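Local coordinates for protein PspGI restriction endonuclease (Pyrococcus sp. GI-H, PDB 3BM3) that probably cleaves DNA site-specifically as a type II restriction endonuclease, captured here on its substrate DNA, a complex that involves base flipping, at residues C[20-25]-C[106-110]; C[53-57]-C[191-195]; C[67-71]-C[95-99]. The protein carries 2 engineered substitutions. All blocks are in the same frame, centred on the assembly; numbering follows the deposited sequence. Where two conformers were deposited one is given.

In the fold
From the N terminus, helix 20-31 comes first, and contact 1 closes the loop from its opening turns to helix 85-115. Contact 3, between 67-71 and 95-99, is nested inside that loop and joins the long antiparallel pair of helices 52-80 and 85-115 where they meet the DNA. Contact 2 begins between the ends of contact 1, on helix 52-80, and closes far later, at the loop after strand 186-191, so contacts 1 and 2 cross along the chain; contact 3 is nested in contact 2 as well. Together they tie the N-terminal helix to the helical pair and that pair to the mixed sheet, consistent with the PDDEXK nuclease fold.

Contact 1 (C[20-25]-C[106-110]); sequences TNEIIE and IIFTK
Ile24 sets its CG1 branch beside the backbone N (chi1 -72°) and folds again at the next bond (chi2 -75°), which carries CD1 across to Ile107 while CG2, on the other branch, faces Ile106. Ile24 CD1 reaches Ile107 CG1 at 3.7 Å, the two side chains crossing nearly perpendicularly. The second branch meets its partner methyl to methyl, Ile24 CG2 lying 3.7 Å from Ile106 CG2. Ile106 thus works with both arms, for its CD1 extends to the start of helix 20-31 and rests 3.8 Å from Thr20 CG2 and against the backbone N of Asn21. Bends at chi2 in both Glu25 and Lys110 bring their charged ends together at the margin of this apolar patch, where Lys110 NZ donates to Glu25 OE2 at 2.8 Å, almost in line with the C-O bond.

The short helical segments cross at 52°, their axes 11.1 Å apart, a spacing bridged by isoleucines from both sides. Helix 52-80 covers the patch further, with Ala63 against Ile24 and Ala56 and Glu60 against Ile107. Branched apolar side chains make up most of the contact and a single salt bridge marks the more exposed border, so the crossing of the N-terminal helix over helix 85-115 probably depends mainly on the fit of methyl groups, with the ion pair adding an electrostatic link there.

Contact 2 (C[53-57]-C[191-195]); sequences SRIAK and GFDEE
Phe192 pushes its ring end against one side of helix 52-80, where the mixed sheet, consistent with the PDDEXK nuclease fold, meets the helical part of the chain through the loop following strand 186-191. That loop contains an Asx turn just beyond the phenylalanine. Ring atom CZ does most of the touching: Phe192 CZ is 3.8 Å from Ala56 CB and 3.9 Å from Lys57 N, the latter at the ring edge. Ser53 O also lies in the ring plane at that edge, and since it accepts the helical hydrogen bond from Lys57 N, the phenyl end abuts a backbone turn whose polar atoms are already paired with each other. Ser53 OG, anti to its own N, approaches the ring obliquely, 3.7 Å from Phe192 CE1; this buried hydroxyl is satisfied by Asp216 N.

Beside the ring, Lys57 and Glu194 reach for one another from opposite directions. Lys57 runs nearly extended until chi4 (103°, well off a staggered value), where the last bond turns NZ toward the carboxylate, and Lys57 NZ donates to Glu194 OE2 at 3.1 Å. The bond comes in on the anti side of the oxygen and 20° out of the carboxylate plane.

Farther out, Phe104 stacks on Phe192 and Phe246 meets it edge-to-face, so three aromatic rings gather between the helices and the sheet. A backbone hydrogen bond ties Phe192 to Arg161, just after the neighbouring strand 155-160, and Ile215 touches both Phe192 and Glu194. The loop's own shape is set by Asp193: OD2 accepts from Val163 N, while OD1 closes the Asx turn by accepting from Glu195 N at 2.7 Å.

Contact 3 (C[67-71]-C[95-99]); sequences YKEYE and ARFSR. With nucleotides of chain A; nucleotides of chain B.
Glu71 OE2 is gripped by two donors from opposite faces of the carboxylate plane. Tyr67 OH donates to Glu71 OE2 at 2.7 Å on the anti side, and Arg96 NH1 to Glu71 OE2 at 2.8 Å on the syn side (N-H...O 148°), with the oxygen in the guanidinium plane. The Glu71 carboxylate and Arg96 guanidinium planes stand 76° apart. Arg75 forms a salt bridge with Glu71 OE1, and Gln93 OE1 bonds to Arg96 NH2.

With CG anti to the backbone N (chi1 167°), Tyr67 swings its ring between the antiparallel helices, where Arg96 CG and Arg99 CD approach it obliquely. The N1-C2 edge of the DA6 base of chain A leans, tilted and toward the rim, over one ring face, with Tyr67 CG 3.5 Å from DA6 N1. Arg99 CB supports the opposite side of that base, 3.3 Å from DA6 C2. Arg99 stretches on to DT11 of chain B, both NE (2.6 Å) and NH2 (2.8 Å) donating to DT11 OP1.

The adenine therefore sits between a tyrosine fixed by a carboxylate and an arginine held by a phosphate and the backbone oxygens of Ile17 and Pro18, consistent with a flipped-base pocket positioned by polar bonds.

Contact 1 (C[20-25]-C[106-110])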
loop_
_atom_site.group_PDB
_atom_site.type_symbol
_atom_site.label_atom_id
_atom_site.label_comp_id
_atom_site.label_asym_id
_atom_site.label_seq_id
_atom_site.Cartn_x
_atom_site.Cartn_y
_atom_site.Cartn_z
ATOM N N THR C 20 19.943 -4.836 -7.655
ATOM C CA THR C 20 20.130 -4.421 -6.280
ATOM C C THR C 20 21.113 -5.332 -5.541
ATOM O O THR C 20 21.942 -4.842 -4.794
ATOM C CB THR C 20 18.786 -4.380 -5.530
ATOM O OG1 THR C 20 17.927 -3.481 -6.200
ATOM C CG2 THR C 20 18.954 -3.907 -4.101
ATOM N N ASN C 21 21.020 -6.632 -5.755
ATOM C CA ASN C 21 21.932 -7.561 -5.073
ATOM C C ASN C 21 23.384 -7.193 -5.364
ATOM O O ASN C 21 24.227 -7.152 -4.457
ATOM C CB ASN C 21 21.604 -9.022 -5.423
ATOM C CG ASN C 21 21.867 -9.384 -6.886
ATOM O OD1 ASN C 21 21.632 -8.609 -7.810
ATOM N ND2 ASN C 21 22.352 -10.592 -7.093
ATOM N N GLU C 22 23.679 -6.877 -6.626
ATOM C CA GLU C 22 25.034 -6.497 -7.009
ATOM C C GLU C 22 25.461 -5.188 -6.374
ATOM O O GLU C 22 26.599 -5.054 -5.908
ATOM C CB GLU C 22 25.165 -6.445 -8.539
ATOM C CG GLU C 22 24.955 -7.818 -9.154
ATOM C CD GLU C 22 25.078 -7.877 -10.658
ATOM O OE1 GLU C 22 25.558 -6.894 -11.283
ATOM O OE2 GLU C 22 24.692 -8.943 -11.211
ATOM N N ILE C 23 24.538 -4.235 -6.327
ATOM C CA ILE C 23 24.814 -2.950 -5.741
ATOM C C ILE C 23 25.043 -3.094 -4.249
ATOM O O ILE C 23 25.938 -2.469 -3.705
ATOM C CB ILE C 23 23.686 -1.953 -6.035
ATOM C CG1 ILE C 23 23.623 -1.688 -7.559
ATOM C CG2 ILE C 23 23.897 -0.679 -5.267
ATOM C CD1 ILE C 23 22.528 -0.717 -7.982
ATOM N N ILE C 24 24.244 -3.937 -3.598
ATOM C CA ILE C 24 24.401 -4.179 -2.166
ATOM C C ILE C 24 25.779 -4.803 -1.908
ATOM O O ILE C 24 26.503 -4.419 -0.958
ATOM C CB ILE C 24 23.265 -5.071 -1.625
ATOM C CG1 ILE C 24 21.936 -4.285 -1.582
ATOM C CG2 ILE C 24 23.574 -5.611 -0.186
ATOM C CD1 ILE C 24 21.850 -3.285 -0.471
ATOM N N GLU C 25 26.157 -5.755 -2.758
ATOM C CA GLU C 25 27.499 -6.378 -2.610
ATOM C C GLU C 25 28.590 -5.340 -2.793
ATOM O O GLU C 25 29.562 -5.329 -2.041
ATOM C CB GLU C 25 27.695 -7.559 -3.552
ATOM C CG GLU C 25 26.826 -8.797 -3.250
ATOM C CD GLU C 25 26.997 -9.355 -1.815
ATOM O OE1 GLU C 25 28.108 -9.261 -1.240
ATOM O OE2 GLU C 25 26.004 -9.890 -1.266
ATOM N N ILE C 106 17.263 -7.379 1.236
ATOM C CA ILE C 106 18.587 -7.998 1.117
ATOM C C ILE C 106 19.481 -7.755 2.328
ATOM O O ILE C 106 20.116 -8.670 2.847
ATOM C CB ILE C 106 19.304 -7.549 -0.146
ATOM C CG1 ILE C 106 18.523 -8.067 -1.362
ATOM C CG2 ILE C 106 20.754 -8.041 -0.115
ATOM C CD1 ILE C 106 18.926 -7.464 -2.700
ATOM N N ILE C 107 19.511 -6.507 2.762
ATOM C CA ILE C 107 20.252 -6.122 3.938
ATOM C C ILE C 107 19.811 -6.957 5.135
ATOM O O ILE C 107 20.637 -7.491 5.865
ATOM C CB ILE C 107 20.059 -4.625 4.156
ATOM C CG1 ILE C 107 20.798 -3.885 3.021
ATOM C CG2 ILE C 107 20.571 -4.228 5.519
ATOM C CD1 ILE C 107 20.506 -2.371 3.010
ATOM N N PHE C 108 18.502 -7.121 5.294
ATOM C CA PHE C 108 17.957 -7.925 6.362
ATOM C C PHE C 108 18.529 -9.343 6.291
ATOM O O PHE C 108 18.940 -9.890 7.328
ATOM C CB PHE C 108 16.431 -7.932 6.297
ATOM C CG PHE C 108 15.782 -8.426 7.550
ATOM C CD1 PHE C 108 15.612 -7.570 8.625
ATOM C CD2 PHE C 108 15.332 -9.747 7.663
ATOM C CE1 PHE C 108 15.016 -8.030 9.794
ATOM C CE2 PHE C 108 14.723 -10.185 8.825
ATOM C CZ PHE C 108 14.569 -9.313 9.869
ATOM N N THR C 109 18.588 -9.935 5.093
ATOM C CA THR C 109 19.136 -11.286 4.944
ATOM C C THR C 109 20.601 -11.370 5.340
ATOM O O THR C 109 21.048 -12.364 5.870
ATOM C CB THR C 109 18.935 -11.883 3.527
ATOM O OG1 THR C 109 19.777 -11.224 2.584
ATOM C CG2 THR C 109 17.525 -11.699 3.095
ATOM N N LYS C 110 21.351 -10.327 5.038
ATOM C CA LYS C 110 22.758 -10.302 5.384
ATOM C C LYS C 110 22.919 -10.396 6.884
ATOM O O LYS C 110 23.842 -11.072 7.388
ATOM C CB LYS C 110 23.379 -9.016 4.852
ATOM C CG LYS C 110 23.353 -8.908 3.354
ATOM C CD LYS C 110 23.958 -10.152 2.669
ATOM C CE LYS C 110 24.079 -9.981 1.170
ATOM N NZ LYS C 110 24.326 -11.305 0.474
#

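Contact 2 (C[53-57]-C[191-195])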
loop_
_atom_site.group_PDB
_atom_site.type_symbol
_atom_site.label_atom_id
_atom_site.label_comp_id
_atom_site.label_asym_id
_atom_site.label_seq_id
_atom_site.Cartn_x
_atom_site.Cartn_y
_atom_site.Cartn_z
ATOM N N SER C 53 20.717 -2.007 13.206
ATOM C CA SER C 53 19.975 -0.914 12.576
ATOM C C SER C 53 20.982 0.061 11.944
ATOM O O SER C 53 20.776 0.523 10.833
ATOM C CB SER C 53 19.063 -0.215 13.572
ATOM O OG SER C 53 18.157 0.690 12.945
ATOM N N ARG C 54 22.068 0.372 12.648
ATOM C CA ARG C 54 23.057 1.271 12.077
ATOM C C ARG C 54 23.734 0.700 10.841
ATOM O O ARG C 54 23.975 1.418 9.895
ATOM C CB ARG C 54 24.085 1.679 13.113
ATOM C CG ARG C 54 23.481 2.566 14.136
ATOM C CD ARG C 54 24.506 2.965 15.143
ATOM N NE ARG C 54 23.992 4.014 16.025
ATOM C CZ ARG C 54 23.993 3.980 17.359
ATOM N NH1 ARG C 54 24.480 2.937 18.027
ATOM N NH2 ARG C 54 23.502 5.010 18.043
ATOM N N ILE C 55 24.056 -0.585 10.855
ATOM C CA ILE C 55 24.667 -1.210 9.707
ATOM C C ILE C 55 23.683 -1.206 8.573
ATOM O O ILE C 55 24.033 -0.903 7.415
ATOM C CB ILE C 55 25.083 -2.643 10.015
ATOM C CG1 ILE C 55 26.262 -2.624 10.992
ATOM C CG2 ILE C 55 25.511 -3.372 8.745
ATOM C CD1 ILE C 55 26.729 -3.997 11.433
ATOM N N ALA C 56 22.442 -1.545 8.884
ATOM C CA ALA C 56 21.391 -1.577 7.858
ATOM C C ALA C 56 21.192 -0.226 7.216
ATOM O O ALA C 56 21.149 -0.119 5.990
ATOM C CB ALA C 56 20.056 -2.065 8.421
ATOM N N LYS C 57 21.153 0.811 8.041
ATOM C CA LYS C 57 20.928 2.158 7.550
ATOM C C LYS C 57 22.120 2.619 6.710
ATOM O O LYS C 57 21.937 3.215 5.650
ATOM C CB LYS C 57 20.678 3.112 8.709
ATOM C CG LYS C 57 20.258 4.517 8.307
ATOM C CD LYS C 57 19.546 5.225 9.458
ATOM C CE LYS C 57 19.245 6.703 9.189
ATOM N NZ LYS C 57 17.802 6.958 8.838
ATOM N N GLY C 191 9.339 -2.251 10.228
ATOM C CA GLY C 191 9.292 -1.062 9.419
ATOM C C GLY C 191 10.612 -0.385 9.587
ATOM O O GLY C 191 11.273 -0.534 10.625
ATOM N N PHE C 192 11.064 0.290 8.556
ATOM C CA PHE C 192 12.337 0.971 8.629
ATOM C C PHE C 192 12.070 2.441 8.308
ATOM O O PHE C 192 12.540 2.994 7.320
ATOM C CB PHE C 192 13.325 0.326 7.671
ATOM C CG PHE C 192 14.751 0.417 8.137
ATOM C CD1 PHE C 192 15.114 -0.160 9.314
ATOM C CD2 PHE C 192 15.710 1.068 7.381
ATOM C CE1 PHE C 192 16.421 -0.061 9.790
ATOM C CE2 PHE C 192 17.009 1.145 7.838
ATOM C CZ PHE C 192 17.348 0.545 9.039
ATOM N N ASP C 193 11.282 3.048 9.188
ATOM C CA ASP C 193 10.599 4.301 8.898
ATOM C C ASP C 193 10.628 5.129 10.134
ATOM O O ASP C 193 10.020 4.795 11.142
ATOM C CB ASP C 193 9.151 4.025 8.437
ATOM C CG ASP C 193 8.433 5.253 7.934
ATOM O OD1 ASP C 193 8.850 6.376 8.274
ATOM O OD2 ASP C 193 7.409 5.079 7.224
ATOM N N GLU C 194 11.322 6.243 10.036
ATOM C CA GLU C 194 11.456 7.169 11.140
ATOM C C GLU C 194 10.138 7.873 11.461
ATOM O O GLU C 194 10.026 8.482 12.519
ATOM C CB GLU C 194 12.575 8.187 10.839
ATOM C CG GLU C 194 13.912 7.542 10.425
ATOM C CD GLU C 194 14.818 7.103 11.592
ATOM O OE1 GLU C 194 14.439 7.268 12.789
ATOM O OE2 GLU C 194 15.933 6.611 11.275
ATOM N N GLU C 195 9.136 7.777 10.573
ATOM C CA GLU C 195 7.835 8.390 10.793
ATOM C C GLU C 195 6.766 7.361 11.129
ATOM O O GLU C 195 5.589 7.630 11.058
ATOM C CB GLU C 195 7.424 9.223 9.572
ATOM C CG GLU C 195 8.406 10.336 9.249
ATOM C CD GLU C 195 8.838 11.172 10.456
ATOM O OE1 GLU C 195 7.954 11.593 11.259
ATOM O OE2 GLU C 195 10.065 11.426 10.591
#

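Contact 3 (C[67-71]-C[95-99])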
loop_
_atom_site.group_PDB
_atom_site.type_symbol
_atom_site.label_atom_id
_atom_site.label_comp_id
_atom_site.label_asym_id
_atom_site.label_seq_id
_atom_site.Cartn_x
_atom_site.Cartn_y
_atom_site.Cartn_z
ATOM N N TYR C 67 23.486 3.214 -6.465
ATOM C CA TYR C 67 22.361 3.184 -7.383
ATOM C C TYR C 67 22.262 4.546 -8.100
ATOM O O TYR C 67 22.117 4.624 -9.302
ATOM C CB TYR C 67 21.060 2.909 -6.623
ATOM C CG TYR C 67 19.910 3.186 -7.527
ATOM C CD1 TYR C 67 19.509 2.240 -8.451
ATOM C CD2 TYR C 67 19.304 4.442 -7.528
ATOM C CE1 TYR C 67 18.487 2.542 -9.342
ATOM C CE2 TYR C 67 18.309 4.747 -8.378
ATOM C CZ TYR C 67 17.911 3.802 -9.294
ATOM O OH TYR C 67 16.945 4.136 -10.176
ATOM N N LYS C 68 22.291 5.627 -7.343
ATOM C CA LYS C 68 22.078 6.939 -7.983
ATOM C C LYS C 68 23.166 7.287 -8.975
ATOM O O LYS C 68 22.910 7.951 -9.972
ATOM C CB LYS C 68 21.937 8.027 -6.949
ATOM C CG LYS C 68 20.623 7.922 -6.220
ATOM C CD LYS C 68 20.339 9.131 -5.364
ATOM C CE LYS C 68 21.248 9.198 -4.166
ATOM N NZ LYS C 68 20.776 10.218 -3.187
ATOM N N GLU C 69 24.391 6.860 -8.695
ATOM C CA GLU C 69 25.477 7.059 -9.634
ATOM C C GLU C 69 25.206 6.315 -10.916
ATOM O O GLU C 69 25.429 6.836 -12.004
ATOM C CB GLU C 69 26.803 6.581 -9.045
ATOM C CG GLU C 69 27.284 7.405 -7.852
ATOM C CD GLU C 69 28.581 6.853 -7.249
ATOM O OE1 GLU C 69 29.588 6.791 -7.983
ATOM O OE2 GLU C 69 28.605 6.501 -6.034
ATOM N N TYR C 70 24.733 5.088 -10.798
ATOM C CA TYR C 70 24.361 4.318 -11.983
ATOM C C TYR C 70 23.171 4.942 -12.693
ATOM O O TYR C 70 23.153 5.050 -13.909
ATOM C CB TYR C 70 24.039 2.889 -11.620
ATOM C CG TYR C 70 25.239 2.052 -11.245
ATOM C CD1 TYR C 70 26.484 2.249 -11.838
ATOM C CD2 TYR C 70 25.134 1.035 -10.299
ATOM C CE1 TYR C 70 27.572 1.470 -11.487
ATOM C CE2 TYR C 70 26.214 0.265 -9.951
ATOM C CZ TYR C 70 27.422 0.466 -10.561
ATOM O OH TYR C 70 28.530 -0.295 -10.248
ATOM N N GLU C 71 22.192 5.375 -11.917
ATOM C CA GLU C 71 21.000 6.015 -12.484
ATOM C C GLU C 71 21.420 7.227 -13.308
ATOM O O GLU C 71 20.886 7.476 -14.374
ATOM C CB GLU C 71 20.100 6.479 -11.360
ATOM C CG GLU C 71 18.760 6.991 -11.815
ATOM C CD GLU C 71 17.943 7.530 -10.681
ATOM O OE1 GLU C 71 18.273 8.626 -10.194
ATOM O OE2 GLU C 71 16.985 6.860 -10.271
ATOM N N ALA C 95 11.681 2.188 -10.349
ATOM C CA ALA C 95 12.876 1.418 -9.953
ATOM C C ALA C 95 13.265 1.692 -8.528
ATOM O O ALA C 95 13.569 0.781 -7.779
ATOM C CB ALA C 95 14.038 1.703 -10.909
ATOM N N ARG C 96 13.244 2.961 -8.109
ATOM C CA ARG C 96 13.636 3.332 -6.770
ATOM C C ARG C 96 12.689 2.745 -5.750
ATOM O O ARG C 96 13.155 2.308 -4.739
ATOM C CB ARG C 96 13.726 4.854 -6.658
ATOM C CG ARG C 96 14.943 5.425 -7.387
ATOM C CD ARG C 96 15.194 6.851 -7.006
ATOM N NE ARG C 96 14.104 7.776 -7.248
ATOM C CZ ARG C 96 13.930 8.501 -8.359
ATOM N NH1 ARG C 96 14.748 8.376 -9.392
ATOM N NH2 ARG C 96 12.910 9.331 -8.436
ATOM N N PHE C 97 11.383 2.724 -6.020
ATOM C CA PHE C 97 10.434 2.128 -5.083
ATOM C C PHE C 97 10.768 0.649 -4.939
ATOM O O PHE C 97 10.987 0.147 -3.847
ATOM C CB PHE C 97 9.034 2.292 -5.627
ATOM C CG PHE C 97 8.455 3.686 -5.440
ATOM C CD1 PHE C 97 8.588 4.337 -4.211
ATOM C CD2 PHE C 97 7.708 4.286 -6.424
ATOM C CE1 PHE C 97 7.982 5.561 -4.002
ATOM C CE2 PHE C 97 7.128 5.529 -6.209
ATOM C CZ PHE C 97 7.252 6.135 -5.000
ATOM N N SER C 98 10.799 -0.049 -6.064
ATOM C CA SER C 98 11.006 -1.500 -6.036
ATOM C C SER C 98 12.374 -1.829 -5.415
ATOM O O SER C 98 12.479 -2.645 -4.482
ATOM C CB SER C 98 10.855 -2.098 -7.432
ATOM O OG SER C 98 11.015 -3.500 -7.362
ATOM N N ARG C 99 13.411 -1.163 -5.902
ATOM C CA ARG C 99 14.777 -1.394 -5.409
ATOM C C ARG C 99 15.020 -1.004 -3.972
ATOM O O ARG C 99 15.741 -1.681 -3.263
ATOM C CB ARG C 99 15.788 -0.670 -6.287
ATOM C CG ARG C 99 15.849 -1.224 -7.692
ATOM C CD ARG C 99 16.705 -0.304 -8.551
ATOM N NE ARG C 99 16.977 -0.883 -9.855
ATOM C CZ ARG C 99 18.120 -1.459 -10.224
ATOM N NH1 ARG C 99 19.136 -1.549 -9.388
ATOM N NH2 ARG C 99 18.251 -1.962 -11.445
ATOM P P DA A 6 10.403 4.118 0.136
ATOM O OP1 DA A 6 10.400 3.488 1.487
ATOM O OP2 DA A 6 10.626 5.585 0.020
ATOM O "O5'" DA A 6 11.490 3.331 -0.717
ATOM C "C5'" DA A 6 11.923 3.841 -1.969
ATOM C "C4'" DA A 6 13.116 4.733 -1.753
ATOM O "O4'" DA A 6 14.292 3.955 -1.421
ATOM C "C3'" DA A 6 13.495 5.579 -2.967
ATOM O "O3'" DA A 6 13.622 6.928 -2.537
ATOM C "C2'" DA A 6 14.838 5.015 -3.398
ATOM C "C1'" DA A 6 15.397 4.544 -2.077
ATOM N N9 DA A 6 16.467 3.549 -2.156
ATOM C C8 DA A 6 17.222 3.099 -1.104
ATOM N N7 DA A 6 18.129 2.219 -1.442
ATOM C C5 DA A 6 17.960 2.073 -2.810
ATOM C C6 DA A 6 18.627 1.284 -3.760
ATOM N N6 DA A 6 19.634 0.459 -3.457
ATOM N N1 DA A 6 18.224 1.374 -5.045
ATOM C C2 DA A 6 17.216 2.205 -5.342
ATOM N N3 DA A 6 16.511 2.998 -4.537
ATOM C C4 DA A 6 16.938 2.885 -3.267
ATOM P P DC A 5 8.656 -1.718 0.733
ATOM O OP1 DC A 5 9.810 -1.586 1.639
ATOM O OP2 DC A 5 7.334 -2.147 1.261
ATOM O "O5'" DC A 5 8.461 -0.319 -0.001
ATOM C "C5'" DC A 5 9.552 0.271 -0.688
ATOM C "C4'" DC A 5 9.085 1.522 -1.391
ATOM O "O4'" DC A 5 8.083 1.128 -2.347
ATOM C "C3'" DC A 5 8.424 2.533 -0.454
ATOM O "O3'" DC A 5 9.033 3.805 -0.617
ATOM C "C2'" DC A 5 6.971 2.577 -0.886
ATOM C "C1'" DC A 5 6.994 2.029 -2.298
ATOM N N1 DC A 5 5.779 1.283 -2.631
ATOM C C2 DC A 5 5.119 1.566 -3.822
ATOM O O2 DC A 5 5.632 2.378 -4.608
ATOM N N3 DC A 5 3.949 0.943 -4.095
ATOM C C4 DC A 5 3.454 0.048 -3.232
ATOM N N4 DC A 5 2.281 -0.520 -3.518
ATOM C C5 DC A 5 4.139 -0.297 -2.033
ATOM C C6 DC A 5 5.284 0.337 -1.773
ATOM P P DT B 11 14.330 -2.145 -12.508
ATOM O OP1 DT B 11 15.510 -1.457 -11.959
ATOM O OP2 DT B 11 14.333 -2.622 -13.911
ATOM O "O5'" DT B 11 13.981 -3.378 -11.563
ATOM C "C5'" DT B 11 13.934 -3.209 -10.151
ATOM C "C4'" DT B 11 13.212 -4.377 -9.522
ATOM O "O4'" DT B 11 11.842 -4.395 -9.952
ATOM C "C3'" DT B 11 13.747 -5.739 -9.942
ATOM O "O3'" DT B 11 14.868 -6.075 -9.118
ATOM C "C2'" DT B 11 12.543 -6.653 -9.761
ATOM C "C1'" DT B 11 11.347 -5.698 -9.692
ATOM N N1 DT B 11 10.250 -5.965 -10.633
ATOM C C2 DT B 11 9.044 -6.336 -10.093
ATOM O O2 DT B 11 8.875 -6.485 -8.893
ATOM N N3 DT B 11 8.041 -6.528 -11.005
ATOM C C4 DT B 11 8.125 -6.403 -12.376
ATOM O O4 DT B 11 7.129 -6.595 -13.069
ATOM C C5 DT B 11 9.432 -6.037 -12.881
ATOM C C7 DT B 11 9.625 -5.900 -14.357
ATOM C C6 DT B 11 10.416 -5.838 -11.995
#